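Local coordinates for protein nitrophorin Cim l NP (Cimex lectularius, PDB 2IMQ) that uses a bound heme b to deliver nitric oxide to the victim during feeding, causing vasodilation, at residues W14-E19 with F47-D52; T79-M84 with G116-S121; L172-E177 with A197-K202. One frame throughout, in Å; residues are numbered along the deposited sequence.

Contact 1: residues W14-E19 with F47-D52; sequences WNSGHE and FGFQTD. With HEM (protoporphyrin IX containing Fe), chain B.
His-18 and Phe-47 meet where the loops after two neighbouring strands come together. Their rings lie nearly parallel, with planes at 22°, but they are slid so far apart, centroids 5.1 Å from each other, that they barely overlap. What covers the imidazole is instead the methylene of Phe-47: CB stands over one face in a CH-pi contact, 3.6 Å from the ring centroid. Phe-47 CG sits anti to its carbonyl carbon (chi1 -67°), which leaves CG and CD1 near the imidazole while CB keeps its place over the face, the two side chains crossing at a slant; Phe-47 CD1 comes within 3.4 Å of His-18 NE2. The main chains are joined by one hydrogen bond, Phe-47 N to Gly-17 O at 3.1 Å. Gly-17, with positive phi, is an inner residue of the type II' turn from Ser-16 to Glu-19.

On the heme side, the ring of Phe-49 presents its edge to the porphyrin, with CD2 3.5 Å from HEM C2C, while Phe-47 N lies above the rim of one of its faces. Trp-14 reaches a vinyl group obliquely, CZ3 being 3.4 Å from HEM CBB, and Ser-16 packs on the same vinyl. Asp-52 borders the other vinyl, its carboxylate held by Gln-56 N and Gly-57 N. These residues form part of the heme pocket, in which Cys-60 is the proximal iron ligand. Strand 6-17 pairs with strand 39-46, and the loop 47-52 runs on from the latter toward helix 57-70, which carries Cys-60.

Contact 2: residues T79-M84 with G116-S121; sequences TITETM and GGIVTS
No hydrogen bond joins 79-84 to 116-121. The backbones stay 7.6 Å apart at the CA atoms of Thr-79 and Ile-118, and 7.5 Å at those of Met-84 and Gly-117, so side chains fill the interval. The first segment leaves strand 73-80 and turns into strand 84-91, its reversal closed by Thr-81 N to Met-84 O; two weak bonds, from Thr-83 N and Met-84 N, converge on Thr-81 OG1. The second segment is extended throughout. This is face-to-face packing in the beta-sandwich of the DNase I-like fold, each segment belonging to a different sheet. Ile-118 is the main wedge: its CG2 meets Thr-79 CG2 at 3.9 Å, the two side chains sliding past each other in opposite directions, while its CD1 reaches Met-84 CB at 4.0 Å. Met-84 SD lies 3.6 Å from Gly-117 CA, and the bend at chi3 (-81°) turns CE toward Gly-116 and Gly-117 N. At the other end a water bridges the sheets, 2.6 Å from Thr-79 OG1 and 2.8 Å from Thr-120 OG1. Each hydroxyl has a further partner, Lys-77 NZ for Thr-79 and Thr-104 OG1 for Thr-120.

Contact 3: residues L172-E177 with A197-K202; sequences LNVRVE and AFDQLK
Gln-200 reaches from Arg-175 to Glu-177, just before helix 201-206, where a single beta bridge pairs Val-176 with Asp-199 in two loops of the DNase I-like fold. Gln-200 CB lies 3.8 Å from Val-174 CG1 and also close to the carbonyl of Arg-175; CG passes the same oxygen, Arg-175 O, at 3.2 Å. That oxygen accepts from Gln-200 N, so main chain and side chain of one residue both border it. The extended chain (chi2 167°) carries the amide out to Arg-175 and Glu-177, and chi3 -33° turns OE1 to the first and NE2 to the second. OE1 takes Arg-175 N at 2.8 Å and is also bonded by Lys-147 NZ. NE2 gives a nearly straight bond, 2.9 Å, to Glu-177 OE1; the acceptor lies in the amide plane, but the carboxylate is turned 81° from it and is met from above its own plane. Glu-177 N in turn donates to Phe-198 O. Val-174 crosses Asp-199 at about a right angle, its CG1 at the carboxylate and 4.1 Å from Leu-201 CB. Asp-199 OD1 forms a salt bridge with Arg-244, and OD2 caps the start of the helix by accepting from Leu-201 N at 3.0 Å.

In the fold
The contacts follow one another along the chain, each closing before the next opens. Contacts 1 and 2 are neighbours, with centres about 12 Å apart: both reach the six-stranded sheet, and they touch directly where Glu-82 of the turn 81-84 accepts from Thr-51 N and packs beside Gln-50. The turn is thus bonded to the loop that borders the heme, while contact 2 joins that sheet to the five-stranded one. Contact 3 stands apart, about 24 Å from contact 1 and 23 Å from contact 2 between centres, in the loops and helix that follow strand 165-169 of the second sheet. Contact 1 lines the heme pocket, to which contact 2 adds Ile-80; contact 3 is structural packing away from the annotated sites.

Contact 1: residues W14-E19 with F47-D52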
loop_
_atom_site.group_PDB
_atom_site.type_symbol
_atom_site.label_atom_id
_atom_site.label_comp_id
_atom_site.label_asym_id
_atom_site.label_seq_id
_atom_site.Cartn_x
_atom_site.Cartn_y
_atom_site.Cartn_z
ATOM N N TRP A 14 5.456 1.857 -0.512
ATOM C CA TRP A 14 6.698 2.083 -1.225
ATOM C C TRP A 14 7.442 0.790 -1.336
ATOM O O TRP A 14 7.769 0.143 -0.341
ATOM C CB TRP A 14 7.513 3.073 -0.439
ATOM C CG TRP A 14 8.673 3.664 -1.126
ATOM C CD1 TRP A 14 9.082 3.504 -2.423
ATOM C CD2 TRP A 14 9.501 4.659 -0.562
ATOM N NE1 TRP A 14 10.190 4.293 -2.650
ATOM C CE2 TRP A 14 10.460 5.011 -1.515
ATOM C CE3 TRP A 14 9.540 5.277 0.690
ATOM C CZ2 TRP A 14 11.425 5.966 -1.256
ATOM C CZ3 TRP A 14 10.502 6.195 0.931
ATOM C CH2 TRP A 14 11.409 6.545 -0.026
ATOM N N ASN A 15 7.752 0.410 -2.554
ATOM C CA ASN A 15 8.713 -0.660 -2.798
ATOM C C ASN A 15 10.077 -0.004 -2.680
ATOM O O ASN A 15 10.644 0.580 -3.635
ATOM C CB ASN A 15 8.471 -1.305 -4.163
ATOM C CG ASN A 15 9.303 -2.533 -4.342
ATOM O OD1 ASN A 15 10.318 -2.632 -3.692
ATOM N ND2 ASN A 15 8.885 -3.488 -5.189
ATOM N N SER A 16 10.557 -0.041 -1.458
ATOM C CA SER A 16 11.745 0.703 -1.060
ATOM C C SER A 16 13.023 -0.133 -1.133
ATOM O O SER A 16 14.145 0.416 -1.090
ATOM C CB SER A 16 11.506 1.234 0.363
ATOM O OG SER A 16 11.132 0.180 1.191
ATOM N N GLY A 17 12.935 -1.453 -1.282
ATOM C CA GLY A 17 14.141 -2.247 -1.506
ATOM C C GLY A 17 15.012 -2.289 -0.273
ATOM O O GLY A 17 14.528 -2.625 0.818
ATOM N N HIS A 18 16.294 -1.922 -0.442
ATOM C CA HIS A 18 17.226 -1.855 0.672
ATOM C C HIS A 18 17.311 -0.450 1.258
ATOM O O HIS A 18 18.126 -0.208 2.155
ATOM C CB HIS A 18 18.629 -2.346 0.230
ATOM C CG HIS A 18 18.677 -3.806 -0.118
ATOM N ND1 HIS A 18 19.267 -4.751 0.697
ATOM C CD2 HIS A 18 18.199 -4.482 -1.189
ATOM C CE1 HIS A 18 19.159 -5.944 0.134
ATOM N NE2 HIS A 18 18.508 -5.809 -1.009
ATOM N N GLU A 19 16.476 0.484 0.818
ATOM C CA GLU A 19 16.590 1.864 1.296
ATOM C C GLU A 19 16.042 2.049 2.706
ATOM O O GLU A 19 14.978 1.554 3.032
ATOM C CB GLU A 19 15.970 2.890 0.361
ATOM C CG GLU A 19 16.981 3.948 -0.094
ATOM C CD GLU A 19 16.547 5.337 0.290
ATOM O OE1 GLU A 19 17.417 6.196 0.541
ATOM O OE2 GLU A 19 15.317 5.560 0.367
ATOM N N PHE A 47 13.909 -5.655 1.395
ATOM C CA PHE A 47 14.797 -6.780 1.748
ATOM C C PHE A 47 15.453 -6.584 3.084
ATOM O O PHE A 47 15.959 -5.503 3.375
ATOM C CB PHE A 47 15.883 -6.925 0.711
ATOM C CG PHE A 47 15.370 -7.362 -0.623
ATOM C CD1 PHE A 47 15.200 -6.435 -1.646
ATOM C CD2 PHE A 47 14.986 -8.688 -0.833
ATOM C CE1 PHE A 47 14.678 -6.829 -2.884
ATOM C CE2 PHE A 47 14.477 -9.101 -2.069
ATOM C CZ PHE A 47 14.317 -8.168 -3.095
ATOM N N GLY A 48 15.465 -7.657 3.866
ATOM C CA GLY A 48 16.248 -7.712 5.105
ATOM C C GLY A 48 15.639 -6.990 6.294
ATOM O O GLY A 48 16.331 -6.701 7.269
ATOM N N PHE A 49 14.342 -6.695 6.274
ATOM C CA PHE A 49 13.754 -5.946 7.380
ATOM C C PHE A 49 13.901 -6.607 8.752
ATOM O O PHE A 49 14.252 -5.930 9.697
ATOM C CB PHE A 49 12.263 -5.706 7.160
ATOM C CG PHE A 49 11.949 -4.883 5.932
ATOM C CD1 PHE A 49 10.943 -5.270 5.084
ATOM C CD2 PHE A 49 12.633 -3.718 5.671
ATOM C CE1 PHE A 49 10.650 -4.533 3.966
ATOM C CE2 PHE A 49 12.287 -2.925 4.555
ATOM C CZ PHE A 49 11.307 -3.365 3.714
ATOM N N GLN A 50 13.558 -7.892 8.831
ATOM C CA GLN A 50 13.501 -8.641 10.088
ATOM C C GLN A 50 14.905 -8.843 10.626
ATOM O O GLN A 50 15.192 -8.487 11.777
ATOM C CB GLN A 50 12.801 -9.976 9.837
ATOM C CG GLN A 50 12.432 -10.788 11.063
ATOM C CD GLN A 50 11.303 -11.769 10.769
ATOM O OE1 GLN A 50 10.574 -12.161 11.675
ATOM N NE2 GLN A 50 11.155 -12.161 9.503
ATOM N N THR A 51 15.784 -9.403 9.811
ATOM C CA THR A 51 17.196 -9.542 10.194
ATOM C C THR A 51 17.721 -8.191 10.661
ATOM O O THR A 51 18.320 -8.070 11.757
ATOM C CB THR A 51 18.012 -10.066 9.004
ATOM O OG1 THR A 51 17.691 -11.448 8.774
ATOM C CG2 THR A 51 19.517 -10.095 9.312
ATOM N N ASP A 52 17.450 -7.173 9.843
ATOM C CA ASP A 52 17.862 -5.792 10.084
ATOM C C ASP A 52 19.376 -5.636 10.286
ATOM O O ASP A 52 19.822 -4.992 11.236
ATOM C CB ASP A 52 17.079 -5.164 11.247
ATOM C CG ASP A 52 17.297 -3.662 11.351
ATOM O OD1 ASP A 52 16.912 -3.049 12.375
ATOM O OD2 ASP A 52 17.858 -2.992 10.457
HETATM C CHA HEM B . 9.680 -0.275 11.885
HETATM C CHB HEM B . 8.790 2.322 7.890
HETATM C CHC HEM B . 12.870 0.683 5.929
HETATM C CHD HEM B . 13.647 -2.137 9.694
HETATM C C1A HEM B . 9.086 0.593 11.015
HETATM C C2A HEM B . 7.880 1.353 11.245
HETATM C C3A HEM B . 7.635 2.042 10.101
HETATM C C4A HEM B . 8.680 1.764 9.160
HETATM C CMA HEM B . 6.485 3.008 9.876
HETATM C CAA HEM B . 7.020 1.395 12.529
HETATM C CBA HEM B . 7.550 2.649 13.276
HETATM C CGA HEM B . 6.873 2.818 14.628
HETATM O O1A HEM B . 7.259 2.124 15.568
HETATM O O2A HEM B . 5.989 3.697 14.783
HETATM C C1B HEM B . 9.826 2.109 7.035
HETATM C C2B HEM B . 9.976 2.734 5.744
HETATM C C3B HEM B . 11.101 2.297 5.191
HETATM C C4B HEM B . 11.710 1.386 6.125
HETATM C CMB HEM B . 8.918 3.684 5.307
HETATM C CAB HEM B . 11.702 2.632 3.834
HETATM C CBB HEM B . 11.359 3.749 3.180
HETATM C C1C HEM B . 13.501 -0.199 6.757
HETATM C C2C HEM B . 14.698 -0.953 6.481
HETATM C C3C HEM B . 14.934 -1.683 7.567
HETATM C C4C HEM B . 13.845 -1.524 8.480
HETATM C CMC HEM B . 15.635 -0.783 5.280
HETATM C CAC HEM B . 16.110 -2.623 7.787
HETATM C CBC HEM B . 16.346 -3.660 6.986
HETATM C C1D HEM B . 12.623 -1.922 10.589
HETATM C C2D HEM B . 12.456 -2.673 11.810
HETATM C C3D HEM B . 11.266 -2.084 12.495
HETATM C C4D HEM B . 10.778 -1.044 11.628
HETATM C CMD HEM B . 13.345 -3.803 12.328
HETATM C CAD HEM B . 10.718 -2.593 13.840
HETATM C CBD HEM B . 11.747 -2.195 14.887
HETATM C CGD HEM B . 11.173 -2.330 16.262
HETATM O O1D HEM B . 11.939 -2.035 17.236
HETATM O O2D HEM B . 9.975 -2.728 16.357
HETATM N NA HEM B . 9.575 0.867 9.743
HETATM N NB HEM B . 10.889 1.271 7.231
HETATM N NC HEM B . 12.998 -0.595 7.959
HETATM N ND HEM B . 11.597 -0.988 10.513
HETATM FE FE HEM B . 11.351 0.238 8.924
#

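Contact 2: residues T79-M84 with G116-S121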
loop_
_atom_site.group_PDB
_atom_site.type_symbol
_atom_site.label_atom_id
_atom_site.label_comp_id
_atom_site.label_asym_id
_atom_site.label_seq_id
_atom_site.Cartn_x
_atom_site.Cartn_y
_atom_site.Cartn_z
ATOM N N THR A 79 4.179 -4.717 11.774
ATOM C CA THR A 79 4.489 -6.087 11.498
ATOM C C THR A 79 5.557 -6.084 10.433
ATOM O O THR A 79 5.378 -5.431 9.410
ATOM C CB THR A 79 3.276 -6.823 10.970
ATOM O OG1 THR A 79 2.217 -6.738 11.909
ATOM C CG2 THR A 79 3.586 -8.294 10.781
ATOM N N ILE A 80 6.646 -6.794 10.634
ATOM C CA ILE A 80 7.652 -6.984 9.611
ATOM C C ILE A 80 7.981 -8.443 9.353
ATOM O O ILE A 80 7.986 -9.308 10.265
ATOM C CB ILE A 80 8.943 -6.177 9.892
ATOM C CG1 ILE A 80 9.613 -6.657 11.177
ATOM C CG2 ILE A 80 8.647 -4.682 9.911
ATOM C CD1 ILE A 80 10.952 -5.959 11.480
ATOM N N THR A 81 8.262 -8.705 8.095
ATOM C CA THR A 81 8.838 -9.971 7.644
ATOM C C THR A 81 10.166 -9.661 6.978
ATOM O O THR A 81 10.661 -8.531 7.048
ATOM C CB THR A 81 7.902 -10.732 6.701
ATOM O OG1 THR A 81 7.776 -10.010 5.469
ATOM C CG2 THR A 81 6.507 -10.846 7.250
ATOM N N GLU A 82 10.777 -10.621 6.320
ATOM C CA GLU A 82 11.994 -10.279 5.632
ATOM C C GLU A 82 11.789 -9.276 4.477
ATOM O O GLU A 82 12.699 -8.498 4.210
ATOM C CB GLU A 82 12.720 -11.532 5.149
ATOM C CG GLU A 82 13.752 -12.033 6.151
ATOM C CD GLU A 82 14.919 -11.077 6.253
ATOM O OE1 GLU A 82 15.707 -10.983 5.279
ATOM O OE2 GLU A 82 15.033 -10.391 7.280
ATOM N N THR A 83 10.610 -9.299 3.844
ATOM C CA THR A 83 10.391 -8.528 2.641
ATOM C C THR A 83 9.273 -7.537 2.736
ATOM O O THR A 83 9.087 -6.775 1.789
ATOM C CB THR A 83 10.099 -9.432 1.436
ATOM O OG1 THR A 83 8.881 -10.151 1.679
ATOM C CG2 THR A 83 11.230 -10.433 1.223
ATOM N N MET A 84 8.510 -7.544 3.817
ATOM C CA MET A 84 7.331 -6.665 3.940
ATOM C C MET A 84 7.299 -5.987 5.317
ATOM O O MET A 84 7.734 -6.541 6.306
ATOM C CB MET A 84 6.017 -7.401 3.795
ATOM C CG MET A 84 5.752 -8.054 2.426
ATOM S SD MET A 84 4.283 -8.982 2.406
ATOM C CE MET A 84 4.921 -10.443 3.150
ATOM N N GLY A 116 3.919 -13.407 0.274
ATOM C CA GLY A 116 2.679 -13.588 0.979
ATOM C C GLY A 116 2.111 -12.229 1.285
ATOM O O GLY A 116 2.074 -11.386 0.399
ATOM N N GLY A 117 1.677 -12.034 2.519
ATOM C CA GLY A 117 1.177 -10.783 2.908
ATOM C C GLY A 117 0.874 -10.705 4.378
ATOM O O GLY A 117 1.102 -11.661 5.161
ATOM N N ILE A 118 0.364 -9.550 4.752
ATOM C CA ILE A 118 0.009 -9.169 6.157
ATOM C C ILE A 118 -1.339 -8.536 6.122
ATOM O O ILE A 118 -1.608 -7.685 5.252
ATOM C CB ILE A 118 1.007 -8.175 6.708
ATOM C CG1 ILE A 118 2.461 -8.688 6.610
ATOM C CG2 ILE A 118 0.690 -7.813 8.214
ATOM C CD1 ILE A 118 3.483 -7.665 6.843
ATOM N N VAL A 119 -2.203 -8.889 7.087
ATOM C CA VAL A 119 -3.441 -8.173 7.241
ATOM C C VAL A 119 -3.574 -7.710 8.692
ATOM O O VAL A 119 -3.508 -8.529 9.576
ATOM C CB VAL A 119 -4.695 -9.028 6.933
ATOM C CG1 VAL A 119 -5.885 -8.166 6.875
ATOM C CG2 VAL A 119 -4.558 -9.774 5.686
ATOM N N THR A 120 -3.793 -6.435 8.890
ATOM C CA THR A 120 -4.064 -5.868 10.230
ATOM C C THR A 120 -5.442 -5.297 10.205
ATOM O O THR A 120 -5.801 -4.500 9.337
ATOM C CB THR A 120 -3.004 -4.794 10.541
ATOM O OG1 THR A 120 -1.736 -5.416 10.719
ATOM C CG2 THR A 120 -3.313 -4.023 11.824
ATOM N N SER A 121 -6.248 -5.671 11.221
ATOM C CA SER A 121 -7.630 -5.275 11.296
ATOM C C SER A 121 -7.966 -4.766 12.707
ATOM O O SER A 121 -7.376 -5.169 13.672
ATOM C CB SER A 121 -8.569 -6.462 10.994
ATOM O OG SER A 121 -8.327 -6.996 9.695
HETATM O O HOH W 1 0.899 -4.582 11.146
#

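Contact 3: residues L172-E177 with A197-K202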
loop_
_atom_site.group_PDB
_atom_site.type_symbol
_atom_site.label_atom_id
_atom_site.label_comp_id
_atom_site.label_asym_id
_atom_site.label_seq_id
_atom_site.Cartn_x
_atom_site.Cartn_y
_atom_site.Cartn_z
ATOM N N LEU A 172 1.765 -4.768 -6.004
ATOM C CA LEU A 172 0.985 -5.960 -6.293
ATOM C C LEU A 172 1.626 -6.927 -7.299
ATOM O O LEU A 172 1.047 -7.937 -7.618
ATOM C CB LEU A 172 -0.381 -5.574 -6.799
ATOM C CG LEU A 172 -1.212 -4.589 -5.942
ATOM C CD1 LEU A 172 -2.515 -4.263 -6.626
ATOM C CD2 LEU A 172 -1.468 -5.080 -4.544
ATOM N N ASN A 173 2.779 -6.549 -7.801
ATOM C CA ASN A 173 3.464 -7.267 -8.864
ATOM C C ASN A 173 2.690 -7.251 -10.147
ATOM O O ASN A 173 2.790 -8.113 -10.976
ATOM C CB ASN A 173 3.924 -8.692 -8.484
ATOM C CG ASN A 173 5.129 -9.073 -9.251
ATOM O OD1 ASN A 173 5.973 -8.213 -9.536
ATOM N ND2 ASN A 173 5.230 -10.348 -9.595
ATOM N N VAL A 174 1.889 -6.211 -10.299
ATOM C CA VAL A 174 1.139 -5.865 -11.513
ATOM C C VAL A 174 2.016 -4.868 -12.333
ATOM O O VAL A 174 2.467 -3.881 -11.776
ATOM C CB VAL A 174 -0.228 -5.225 -11.157
ATOM C CG1 VAL A 174 -0.857 -4.610 -12.350
ATOM C CG2 VAL A 174 -1.130 -6.276 -10.551
ATOM N N ARG A 175 2.150 -5.150 -13.611
ATOM C CA ARG A 175 3.005 -4.329 -14.477
ATOM C C ARG A 175 2.253 -3.944 -15.751
ATOM O O ARG A 175 1.129 -4.356 -15.963
ATOM C CB ARG A 175 4.303 -5.050 -14.793
ATOM C CG ARG A 175 5.118 -5.451 -13.544
ATOM C CD ARG A 175 5.696 -4.225 -12.886
ATOM N NE ARG A 175 6.587 -4.478 -11.771
ATOM C CZ ARG A 175 6.215 -4.459 -10.498
ATOM N NH1 ARG A 175 4.942 -4.274 -10.163
ATOM N NH2 ARG A 175 7.109 -4.646 -9.558
ATOM N N VAL A 176 2.908 -3.118 -16.553
ATOM C CA VAL A 176 2.361 -2.710 -17.821
ATOM C C VAL A 176 2.887 -3.647 -18.881
ATOM O O VAL A 176 4.098 -3.713 -19.112
ATOM C CB VAL A 176 2.762 -1.243 -18.077
ATOM C CG1 VAL A 176 2.516 -0.814 -19.515
ATOM C CG2 VAL A 176 2.006 -0.279 -17.148
ATOM N N GLU A 177 1.981 -4.337 -19.546
ATOM C CA GLU A 177 2.317 -5.363 -20.500
ATOM C C GLU A 177 2.326 -4.777 -21.923
ATOM O O GLU A 177 1.455 -5.035 -22.729
ATOM C CB GLU A 177 1.321 -6.506 -20.359
ATOM C CG GLU A 177 1.794 -7.767 -21.053
ATOM C CD GLU A 177 0.989 -8.992 -20.770
ATOM O OE1 GLU A 177 0.388 -9.085 -19.679
ATOM O OE2 GLU A 177 1.012 -9.886 -21.667
ATOM N N ALA A 197 -4.367 0.986 -20.233
ATOM C CA ALA A 197 -5.008 -0.090 -20.991
ATOM C C ALA A 197 -4.157 -1.379 -21.015
ATOM O O ALA A 197 -4.696 -2.447 -21.112
ATOM C CB ALA A 197 -5.371 0.345 -22.368
ATOM N N PHE A 198 -2.846 -1.254 -20.847
ATOM C CA PHE A 198 -1.886 -2.378 -20.865
ATOM C C PHE A 198 -1.545 -2.858 -19.454
ATOM O O PHE A 198 -0.840 -3.850 -19.308
ATOM C CB PHE A 198 -0.622 -1.965 -21.603
ATOM C CG PHE A 198 -0.890 -1.565 -22.996
ATOM C CD1 PHE A 198 -0.931 -0.235 -23.360
ATOM C CD2 PHE A 198 -1.123 -2.518 -23.968
ATOM C CE1 PHE A 198 -1.216 0.131 -24.647
ATOM C CE2 PHE A 198 -1.382 -2.112 -25.282
ATOM C CZ PHE A 198 -1.439 -0.812 -25.588
ATOM N N ASP A 199 -2.017 -2.171 -18.422
ATOM C CA ASP A 199 -1.756 -2.557 -17.080
ATOM C C ASP A 199 -2.465 -3.878 -16.764
ATOM O O ASP A 199 -3.565 -4.149 -17.205
ATOM C CB ASP A 199 -2.217 -1.432 -16.123
ATOM C CG ASP A 199 -2.061 -1.833 -14.693
ATOM O OD1 ASP A 199 -0.934 -1.728 -14.133
ATOM O OD2 ASP A 199 -3.067 -2.216 -14.023
ATOM N N GLN A 200 -1.791 -4.676 -15.937
ATOM C CA GLN A 200 -2.265 -6.061 -15.653
ATOM C C GLN A 200 -3.331 -6.178 -14.568
ATOM O O GLN A 200 -3.854 -7.246 -14.374
ATOM C CB GLN A 200 -1.067 -6.939 -15.331
ATOM C CG GLN A 200 -0.160 -7.195 -16.510
ATOM C CD GLN A 200 1.146 -7.786 -16.171
ATOM O OE1 GLN A 200 1.726 -7.524 -15.115
ATOM N NE2 GLN A 200 1.704 -8.516 -17.135
ATOM N N LEU A 201 -3.714 -5.100 -13.889
ATOM C CA LEU A 201 -4.707 -5.261 -12.829
ATOM C C LEU A 201 -5.994 -5.801 -13.414
ATOM O O LEU A 201 -6.626 -6.688 -12.841
ATOM C CB LEU A 201 -4.908 -3.964 -12.060
ATOM C CG LEU A 201 -5.917 -4.090 -10.893
ATOM C CD1 LEU A 201 -5.428 -5.082 -9.872
ATOM C CD2 LEU A 201 -6.087 -2.710 -10.281
ATOM N N LYS A 202 -6.434 -5.300 -14.562
ATOM C CA LYS A 202 -7.661 -5.814 -15.151
ATOM C C LYS A 202 -7.571 -7.267 -15.542
ATOM O O LYS A 202 -8.556 -7.972 -15.509
ATOM C CB LYS A 202 -8.037 -4.983 -16.377
ATOM C CG LYS A 202 -7.070 -5.029 -17.495
ATOM C CD LYS A 202 -7.547 -4.222 -18.752
ATOM C CE LYS A 202 -7.457 -2.754 -18.524
ATOM N NZ LYS A 202 -6.175 -2.186 -17.920
#